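Long-range contact in putative Chlorite dismutase TA0507 (Thermoplasma acidophilum, PDB 3DTZ), which is of unknown function but belongs to the chlorite dismutase family, whose members are generally assigned heme binding and oxidoreductase activity: residues D[161-173]-D[211-223]. Residues are numbered along the deposited sequence; the frame is centred on the assembly and turned at random.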
ATOM      1  N   GLU D 161      -4.775  -7.889  35.466  1.00 36.45           N
ATOM      2  CA  GLU D 161      -6.209  -7.811  35.732  1.00 36.10           C
ATOM      3  C   GLU D 161      -6.999  -7.704  34.424  1.00 35.29           C
ATOM      4  O   GLU D 161      -7.973  -8.434  34.222  1.00 35.32           O
ATOM      5  CB  GLU D 161      -6.512  -6.620  36.643  1.00 36.45           C
ATOM      6  CG  GLU D 161      -7.989  -6.326  36.829  1.00 38.38           C
ATOM      7  CD  GLU D 161      -8.234  -4.970  37.457  1.00 41.86           C
ATOM      8  OE1 GLU D 161      -7.378  -4.509  38.249  1.00 42.54           O
ATOM      9  OE2 GLU D 161      -9.291  -4.364  37.164  1.00 43.97           O
ATOM     10  N   ILE D 162      -6.569  -6.800  33.545  1.00 34.11           N
ATOM     11  CA  ILE D 162      -7.197  -6.648  32.241  1.00 33.02           C
ATOM     12  C   ILE D 162      -7.154  -7.986  31.490  1.00 32.91           C
ATOM     13  O   ILE D 162      -8.169  -8.432  30.953  1.00 32.56           O
ATOM     14  CB  ILE D 162      -6.548  -5.519  31.411  1.00 32.77           C
ATOM     15  CG1 ILE D 162      -6.839  -4.160  32.049  1.00 32.18           C
ATOM     16  CG2 ILE D 162      -7.071  -5.546  29.964  1.00 31.63           C
ATOM     17  CD1 ILE D 162      -5.806  -3.095  31.737  1.00 31.49           C
HETATM   18  N   MSE D 163      -5.990  -8.634  31.489  1.00 32.80           N
HETATM   19  CA  MSE D 163      -5.836  -9.919  30.811  1.00 32.89           C
HETATM   20  C   MSE D 163      -6.613 -11.050  31.461  1.00 32.71           C
HETATM   21  O   MSE D 163      -7.119 -11.929  30.767  1.00 32.68           O
HETATM   22  CB  MSE D 163      -4.358 -10.294  30.642  1.00 33.40           C
HETATM   23  CG  MSE D 163      -3.593  -9.336  29.741  1.00 35.03           C
HETATM   24 SE   MSE D 163      -4.492  -9.034  27.994  1.00 39.94          SE
HETATM   25  CE  MSE D 163      -4.545 -10.914  27.430  1.00 38.26           C
ATOM     26  N   HIS D 164      -6.719 -11.040  32.788  1.00 32.45           N
ATOM     27  CA  HIS D 164      -7.501 -12.072  33.471  1.00 32.25           C
ATOM     28  C   HIS D 164      -8.961 -12.036  33.028  1.00 31.27           C
ATOM     29  O   HIS D 164      -9.565 -13.088  32.798  1.00 30.99           O
ATOM     30  CB  HIS D 164      -7.395 -11.939  34.993  1.00 32.69           C
ATOM     31  CG  HIS D 164      -8.285 -12.881  35.745  1.00 35.79           C
ATOM     32  ND1 HIS D 164      -9.591 -12.575  36.072  1.00 38.50           N
ATOM     33  CD2 HIS D 164      -8.058 -14.123  36.237  1.00 38.32           C
ATOM     34  CE1 HIS D 164     -10.128 -13.586  36.734  1.00 40.09           C
ATOM     35  NE2 HIS D 164      -9.218 -14.537  36.848  1.00 39.41           N
ATOM     36  N   GLU D 165      -9.508 -10.827  32.895  1.00 30.40           N
ATOM     37  CA  GLU D 165     -10.891 -10.622  32.464  1.00 29.95           C
ATOM     38  C   GLU D 165     -11.122 -11.243  31.096  1.00 29.75           C
ATOM     39  O   GLU D 165     -12.153 -11.876  30.861  1.00 29.37           O
ATOM     40  CB  GLU D 165     -11.232  -9.131  32.397  1.00 30.00           C
ATOM     41  CG  GLU D 165     -12.734  -8.862  32.142  1.00 31.32           C
ATOM     42  CD  GLU D 165     -13.032  -7.532  31.447  1.00 32.58           C
ATOM     43  OE1 GLU D 165     -12.299  -7.144  30.514  1.00 30.32           O
ATOM     44  OE2 GLU D 165     -14.027  -6.871  31.831  1.00 34.37           O
ATOM     45  N   HIS D 166     -10.147 -11.051  30.201  1.00 29.45           N
ATOM     46  CA  HIS D 166     -10.209 -11.565  28.825  1.00 29.59           C
ATOM     47  C   HIS D 166     -10.177 -13.084  28.804  1.00 29.92           C
ATOM     48  O   HIS D 166     -11.002 -13.720  28.137  1.00 29.79           O
ATOM     49  CB  HIS D 166      -9.049 -10.996  28.016  1.00 28.92           C
ATOM     50  CG  HIS D 166      -8.835 -11.678  26.698  1.00 29.65           C
ATOM     51  ND1 HIS D 166      -9.378 -11.209  25.522  1.00 28.68           N
ATOM     52  CD2 HIS D 166      -8.141 -12.796  26.375  1.00 30.42           C
ATOM     53  CE1 HIS D 166      -9.024 -12.006  24.529  1.00 28.65           C
ATOM     54  NE2 HIS D 166      -8.280 -12.982  25.020  1.00 30.30           N
ATOM     55  N   ILE D 167      -9.224 -13.650  29.547  1.00 30.57           N
ATOM     56  CA  ILE D 167      -9.007 -15.100  29.642  1.00 31.35           C
ATOM     57  C   ILE D 167     -10.243 -15.793  30.228  1.00 31.39           C
ATOM     58  O   ILE D 167     -10.734 -16.772  29.660  1.00 31.90           O
ATOM     59  CB  ILE D 167      -7.710 -15.430  30.469  1.00 31.71           C
ATOM     60  CG1 ILE D 167      -6.467 -14.885  29.762  1.00 32.73           C
ATOM     61  CG2 ILE D 167      -7.541 -16.934  30.690  1.00 31.92           C
ATOM     62  CD1 ILE D 167      -5.282 -14.613  30.687  1.00 35.30           C
ATOM     63  N   LYS D 168     -10.743 -15.261  31.348  1.00 31.04           N
ATOM     64  CA  LYS D 168     -11.982 -15.705  31.982  1.00 30.83           C
ATOM     65  C   LYS D 168     -13.162 -15.680  31.000  1.00 29.74           C
ATOM     66  O   LYS D 168     -13.940 -16.637  30.926  1.00 29.59           O
ATOM     67  CB  LYS D 168     -12.262 -14.809  33.202  1.00 30.73           C
ATOM     68  CG  LYS D 168     -13.507 -15.110  33.998  1.00 32.18           C
ATOM     69  CD  LYS D 168     -13.518 -14.252  35.276  1.00 32.28           C
ATOM     70  CE  LYS D 168     -14.527 -14.750  36.316  1.00 33.91           C
ATOM     71  NZ  LYS D 168     -15.918 -14.740  35.782  1.00 35.71           N
HETATM   72  N   MSE D 169     -13.279 -14.581  30.252  1.00 28.54           N
HETATM   73  CA  MSE D 169     -14.348 -14.406  29.271  1.00 27.11           C
HETATM   74  C   MSE D 169     -14.286 -15.434  28.126  1.00 28.43           C
HETATM   75  O   MSE D 169     -15.315 -15.984  27.732  1.00 28.84           O
HETATM   76  CB  MSE D 169     -14.344 -12.983  28.721  1.00 27.20           C
HETATM   77  CG  MSE D 169     -15.584 -12.644  27.940  1.00 25.82           C
HETATM   78 SE   MSE D 169     -15.665 -10.838  27.270  0.50 20.74          SE
HETATM   79  CE  MSE D 169     -15.537  -9.822  28.934  1.00 24.30           C
ATOM     80  N   ALA D 170     -13.083 -15.691  27.615  1.00 29.62           N
ATOM     81  CA  ALA D 170     -12.871 -16.710  26.584  1.00 30.88           C
ATOM     82  C   ALA D 170     -13.215 -18.115  27.088  1.00 32.06           C
ATOM     83  O   ALA D 170     -13.930 -18.875  26.418  1.00 32.39           O
ATOM     84  CB  ALA D 170     -11.449 -16.662  26.093  1.00 30.51           C
ATOM     85  N   LEU D 171     -12.707 -18.449  28.277  1.00 33.14           N
ATOM     86  CA  LEU D 171     -12.941 -19.751  28.896  1.00 34.12           C
ATOM     87  C   LEU D 171     -14.426 -20.044  29.112  1.00 34.14           C
ATOM     88  O   LEU D 171     -14.859 -21.189  28.995  1.00 34.34           O
ATOM     89  CB  LEU D 171     -12.196 -19.832  30.229  1.00 34.16           C
ATOM     90  CG  LEU D 171     -11.600 -21.177  30.654  1.00 35.27           C
ATOM     91  CD1 LEU D 171     -10.476 -21.602  29.711  1.00 35.60           C
ATOM     92  CD2 LEU D 171     -11.084 -21.078  32.085  1.00 34.98           C
ATOM     93  N   ASN D 172     -15.200 -19.002  29.413  1.00 34.38           N
ATOM     94  CA  ASN D 172     -16.611 -19.156  29.751  1.00 34.25           C
ATOM     95  C   ASN D 172     -17.559 -19.215  28.547  1.00 34.28           C
ATOM     96  O   ASN D 172     -18.742 -19.504  28.716  1.00 33.56           O
ATOM     97  CB  ASN D 172     -17.047 -18.059  30.733  1.00 34.37           C
ATOM     98  N   HIS D 173     -17.052 -18.938  27.340  1.00 34.62           N
ATOM     99  CA  HIS D 173     -17.901 -18.963  26.149  1.00 35.04           C
ATOM    100  C   HIS D 173     -18.232 -20.405  25.749  1.00 35.78           C
ATOM    101  O   HIS D 173     -17.336 -21.261  25.766  1.00 36.14           O
ATOM    102  CB  HIS D 173     -17.241 -18.225  24.972  1.00 35.18           C
ATOM    103  CG  HIS D 173     -18.215 -17.798  23.918  1.00 34.13           C
ATOM    104  ND1 HIS D 173     -18.689 -18.657  22.951  1.00 33.96           N
ATOM    105  CD2 HIS D 173     -18.816 -16.606  23.687  1.00 33.95           C
ATOM    106  CE1 HIS D 173     -19.543 -18.016  22.173  1.00 33.60           C
ATOM    107  NE2 HIS D 173     -19.634 -16.767  22.595  1.00 33.86           N
ATOM    108  N   GLU D 211     -16.368 -12.389  18.511  1.00 16.59           N
ATOM    109  CA  GLU D 211     -17.319 -11.276  18.635  1.00 17.07           C
ATOM    110  C   GLU D 211     -17.607 -10.977  20.114  1.00 17.43           C
ATOM    111  O   GLU D 211     -17.650  -9.817  20.531  1.00 16.70           O
ATOM    112  CB  GLU D 211     -18.610 -11.623  17.915  1.00 17.47           C
ATOM    113  CG  GLU D 211     -19.623 -10.465  17.880  1.00 20.78           C
ATOM    114  CD  GLU D 211     -20.937 -10.884  17.260  1.00 25.11           C
ATOM    115  OE1 GLU D 211     -21.018 -12.001  16.706  1.00 26.22           O
ATOM    116  OE2 GLU D 211     -21.896 -10.094  17.334  1.00 29.20           O
ATOM    117  N   LYS D 212     -17.791 -12.034  20.902  1.00 17.71           N
ATOM    118  CA  LYS D 212     -18.009 -11.856  22.340  1.00 18.28           C
ATOM    119  C   LYS D 212     -16.799 -11.187  23.015  1.00 17.95           C
ATOM    120  O   LYS D 212     -16.953 -10.310  23.862  1.00 17.46           O
ATOM    121  CB  LYS D 212     -18.325 -13.180  23.003  1.00 18.30           C
ATOM    122  CG  LYS D 212     -18.665 -13.058  24.498  1.00 21.59           C
ATOM    123  CD  LYS D 212     -19.900 -12.165  24.730  1.00 25.80           C
ATOM    124  CE  LYS D 212     -20.351 -12.201  26.183  1.00 30.83           C
ATOM    125  NZ  LYS D 212     -19.179 -12.022  27.077  1.00 33.16           N
ATOM    126  N   LEU D 213     -15.595 -11.591  22.614  1.00 17.44           N
ATOM    127  CA  LEU D 213     -14.379 -11.051  23.211  1.00 17.38           C
ATOM    128  C   LEU D 213     -14.117  -9.586  22.880  1.00 16.83           C
ATOM    129  O   LEU D 213     -13.256  -8.954  23.511  1.00 16.68           O
ATOM    130  CB  LEU D 213     -13.174 -11.935  22.880  1.00 17.10           C
ATOM    131  CG  LEU D 213     -13.147 -13.316  23.542  1.00 17.97           C
ATOM    132  CD1 LEU D 213     -12.047 -14.159  22.933  1.00 21.23           C
ATOM    133  CD2 LEU D 213     -12.935 -13.190  25.065  1.00 19.51           C
ATOM    134  N   ARG D 214     -14.878  -9.028  21.929  1.00 16.35           N
ATOM    135  CA  ARG D 214     -14.844  -7.579  21.679  1.00 16.51           C
ATOM    136  C   ARG D 214     -15.315  -6.813  22.919  1.00 16.95           C
ATOM    137  O   ARG D 214     -15.104  -5.597  23.032  1.00 16.93           O
ATOM    138  CB  ARG D 214     -15.711  -7.168  20.463  1.00 16.50           C
ATOM    139  CG  ARG D 214     -15.176  -7.603  19.085  1.00 16.26           C
ATOM    140  CD  ARG D 214     -13.837  -6.963  18.811  1.00 17.00           C
ATOM    141  NE  ARG D 214     -13.428  -6.891  17.399  1.00 18.85           N
ATOM    142  CZ  ARG D 214     -12.594  -7.735  16.777  1.00 20.39           C
ATOM    143  NH1 ARG D 214     -12.082  -8.790  17.405  1.00 19.16           N
ATOM    144  NH2 ARG D 214     -12.274  -7.532  15.490  1.00 19.71           N
ATOM    145  N   GLU D 215     -15.962  -7.541  23.834  1.00 17.54           N
ATOM    146  CA  GLU D 215     -16.547  -6.950  25.041  1.00 18.99           C
ATOM    147  C   GLU D 215     -15.525  -6.812  26.180  1.00 18.97           C
ATOM    148  O   GLU D 215     -15.824  -6.180  27.208  1.00 18.30           O
ATOM    149  CB  GLU D 215     -17.800  -7.738  25.487  1.00 19.37           C
ATOM    150  CG  GLU D 215     -18.959  -7.650  24.460  1.00 20.69           C
ATOM    151  CD  GLU D 215     -20.188  -8.484  24.823  1.00 22.21           C
ATOM    152  OE1 GLU D 215     -20.431  -8.745  26.021  1.00 25.58           O
ATOM    153  OE2 GLU D 215     -20.924  -8.876  23.888  1.00 26.38           O
ATOM    154  N   ALA D 216     -14.331  -7.385  25.984  1.00 18.74           N
ATOM    155  CA  ALA D 216     -13.227  -7.281  26.950  1.00 19.28           C
ATOM    156  C   ALA D 216     -12.486  -5.935  26.870  1.00 19.60           C
ATOM    157  O   ALA D 216     -12.222  -5.428  25.776  1.00 19.06           O
ATOM    158  CB  ALA D 216     -12.254  -8.425  26.755  1.00 19.09           C
ATOM    159  N   ARG D 217     -12.154  -5.370  28.036  1.00 20.30           N
ATOM    160  CA  ARG D 217     -11.381  -4.133  28.140  1.00 21.06           C
ATOM    161  C   ARG D 217     -10.041  -4.202  27.376  1.00 20.51           C
ATOM    162  O   ARG D 217      -9.555  -3.175  26.871  1.00 20.61           O
ATOM    163  CB  ARG D 217     -11.085  -3.790  29.616  1.00 20.85           C
ATOM    164  CG  ARG D 217     -12.290  -3.504  30.496  1.00 22.80           C
ATOM    165  CD  ARG D 217     -11.830  -2.939  31.865  1.00 23.04           C
ATOM    166  NE  ARG D 217     -11.395  -3.996  32.787  1.00 27.58           N
ATOM    167  CZ  ARG D 217     -10.417  -3.881  33.687  1.00 29.41           C
ATOM    168  NH1 ARG D 217      -9.724  -2.755  33.801  1.00 31.74           N
ATOM    169  NH2 ARG D 217     -10.120  -4.908  34.479  1.00 30.01           N
ATOM    170  N   ALA D 218      -9.462  -5.402  27.314  1.00 20.42           N
ATOM    171  CA  ALA D 218      -8.198  -5.657  26.578  1.00 20.58           C
ATOM    172  C   ALA D 218      -8.215  -5.061  25.167  1.00 20.28           C
ATOM    173  O   ALA D 218      -7.200  -4.551  24.691  1.00 20.89           O
ATOM    174  CB  ALA D 218      -7.897  -7.158  26.528  1.00 20.53           C
ATOM    175  N   ARG D 219      -9.386  -5.083  24.522  1.00 19.84           N
ATOM    176  CA  ARG D 219      -9.557  -4.537  23.159  1.00 19.35           C
ATOM    177  C   ARG D 219      -9.117  -3.074  22.989  1.00 20.30           C
ATOM    178  O   ARG D 219      -8.721  -2.660  21.888  1.00 19.10           O
ATOM    179  CB  ARG D 219     -11.008  -4.670  22.715  1.00 18.79           C
ATOM    180  CG  ARG D 219     -11.490  -6.118  22.613  1.00 19.04           C
ATOM    181  CD  ARG D 219     -10.646  -6.963  21.654  1.00 20.65           C
ATOM    182  NE  ARG D 219     -10.497  -6.375  20.316  1.00 21.17           N
ATOM    183  CZ  ARG D 219      -9.762  -6.910  19.330  1.00 21.00           C
ATOM    184  NH1 ARG D 219      -9.118  -8.069  19.503  1.00 19.17           N
ATOM    185  NH2 ARG D 219      -9.685  -6.301  18.147  1.00 20.47           N
ATOM    186  N   LYS D 220      -9.191  -2.306  24.075  1.00 19.81           N
ATOM    187  CA  LYS D 220      -8.894  -0.879  24.020  1.00 21.60           C
ATOM    188  C   LYS D 220      -7.445  -0.622  23.597  1.00 21.76           C
ATOM    189  O   LYS D 220      -7.144   0.431  23.037  1.00 22.03           O
ATOM    190  CB  LYS D 220      -9.175  -0.203  25.369  1.00 21.82           C
ATOM    191  CG  LYS D 220     -10.661  -0.122  25.731  1.00 23.05           C
ATOM    192  CD  LYS D 220     -10.902   0.729  26.962  1.00 22.96           C
ATOM    193  CE  LYS D 220     -10.637  -0.025  28.253  1.00 24.38           C
ATOM    194  NZ  LYS D 220     -10.900   0.887  29.428  1.00 24.22           N
ATOM    195  N   TRP D 221      -6.569  -1.595  23.854  1.00 21.56           N
ATOM    196  CA  TRP D 221      -5.151  -1.446  23.553  1.00 21.76           C
ATOM    197  C   TRP D 221      -4.676  -2.287  22.363  1.00 21.76           C
ATOM    198  O   TRP D 221      -3.499  -2.214  21.999  1.00 22.24           O
ATOM    199  CB  TRP D 221      -4.295  -1.777  24.778  1.00 22.45           C
ATOM    200  CG  TRP D 221      -4.484  -0.840  25.942  1.00 23.38           C
ATOM    201  CD1 TRP D 221      -3.812   0.322  26.188  1.00 24.34           C
ATOM    202  CD2 TRP D 221      -5.399  -1.017  27.023  1.00 24.15           C
ATOM    203  NE1 TRP D 221      -4.266   0.897  27.371  1.00 25.09           N
ATOM    204  CE2 TRP D 221      -5.233   0.084  27.903  1.00 24.49           C
ATOM    205  CE3 TRP D 221      -6.344  -2.002  27.340  1.00 23.94           C
ATOM    206  CZ2 TRP D 221      -5.995   0.233  29.061  1.00 24.81           C
ATOM    207  CZ3 TRP D 221      -7.085  -1.860  28.494  1.00 24.64           C
ATOM    208  CH2 TRP D 221      -6.907  -0.753  29.345  1.00 24.62           C
ATOM    209  N   ILE D 222      -5.574  -3.073  21.775  1.00 21.01           N
ATOM    210  CA  ILE D 222      -5.199  -4.020  20.711  1.00 20.37           C
ATOM    211  C   ILE D 222      -5.311  -3.358  19.335  1.00 22.31           C
ATOM    212  O   ILE D 222      -6.328  -2.688  19.025  1.00 21.60           O
ATOM    213  CB  ILE D 222      -6.041  -5.313  20.789  1.00 20.08           C
ATOM    214  CG1 ILE D 222      -5.657  -6.082  22.053  1.00 17.62           C
ATOM    215  CG2 ILE D 222      -5.880  -6.166  19.496  1.00 18.29           C
ATOM    216  CD1 ILE D 222      -6.539  -7.294  22.378  1.00 19.66           C
ATOM    217  N   ILE D 223      -4.257  -3.502  18.532  1.00 22.41           N
ATOM    218  CA  ILE D 223      -4.250  -2.979  17.161  1.00 24.93           C
ATOM    219  C   ILE D 223      -3.680  -3.980  16.117  1.00 25.91           C
ATOM    220  O   ILE D 223      -3.160  -5.048  16.470  1.00 25.27           O
ATOM    221  CB  ILE D 223      -3.480  -1.611  17.062  1.00 25.11           C
ATOM    222  CG1 ILE D 223      -2.038  -1.742  17.551  1.00 26.60           C
ATOM    223  CG2 ILE D 223      -4.221  -0.477  17.842  1.00 26.20           C
ATOM    224  CD1 ILE D 223      -1.199  -0.495  17.364  1.00 26.06           C
TER
HETATM  225  O   HOH W   1     -10.058  -7.200  29.170  1.00 27.73           O
HETATM  226  O   HOH W   2     -15.229  -5.437  29.770  1.00 37.56           O
HETATM  227  O   HOH W   3     -10.418  -9.188  23.997  1.00 26.99           O
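R217 forms a salt-bridge network with E161 and E165 where, in the ferredoxin-like alpha+beta fold of the chlorite dismutase family, the connection from helix 203-213 to strand 222-223 runs along helix 156-172. Followed outward, the arginine first sets CB and CG against E165, with CG 3.6 Å from E165 OE1. NE stands 4.0 Å from E165 OE1, a long salt bridge, and is no nearer to OE2; the carboxylate and guanidinium planes are 77° apart. The turn at chi3 (-81°) then swings the guanidinium across I162, whose CG1 covers one face near the rim. At the tip, NH2 pairs with E161 OE2 at 2.9 Å, a salt bridge that also hydrogen-bonds, although the N-H...O angle is only 135° and NH2 approaches from the anti side, tilted out of the carboxylate plane. E165 is also held by backbone: R217 N donates to the syn lone pair of OE1 at 3.1 Å, and a water bonded to that same oxygen also reaches I162 O and A218 N. A second water links E165 OE2 to E215 O. An alanine in place of R217 would probably leave E161 without its charged mate and uncover the side of I162 on which the guanidinium lies. Beside this polar cluster the packing is apolar. I162 CD1 meets W221 CH2 at 3.5 Å, while W221 also packs on W151, and I162 CG2 rests on A218. M169 extends toward the type I turn from L213 to A216, where its CE touches A216. L213 CD2 sits over one face of the H166 ring and packs against A170 CB. At the ring's edge, in its plane, a third water lies 2.7 Å from H166 ND1 and donates to L213 O.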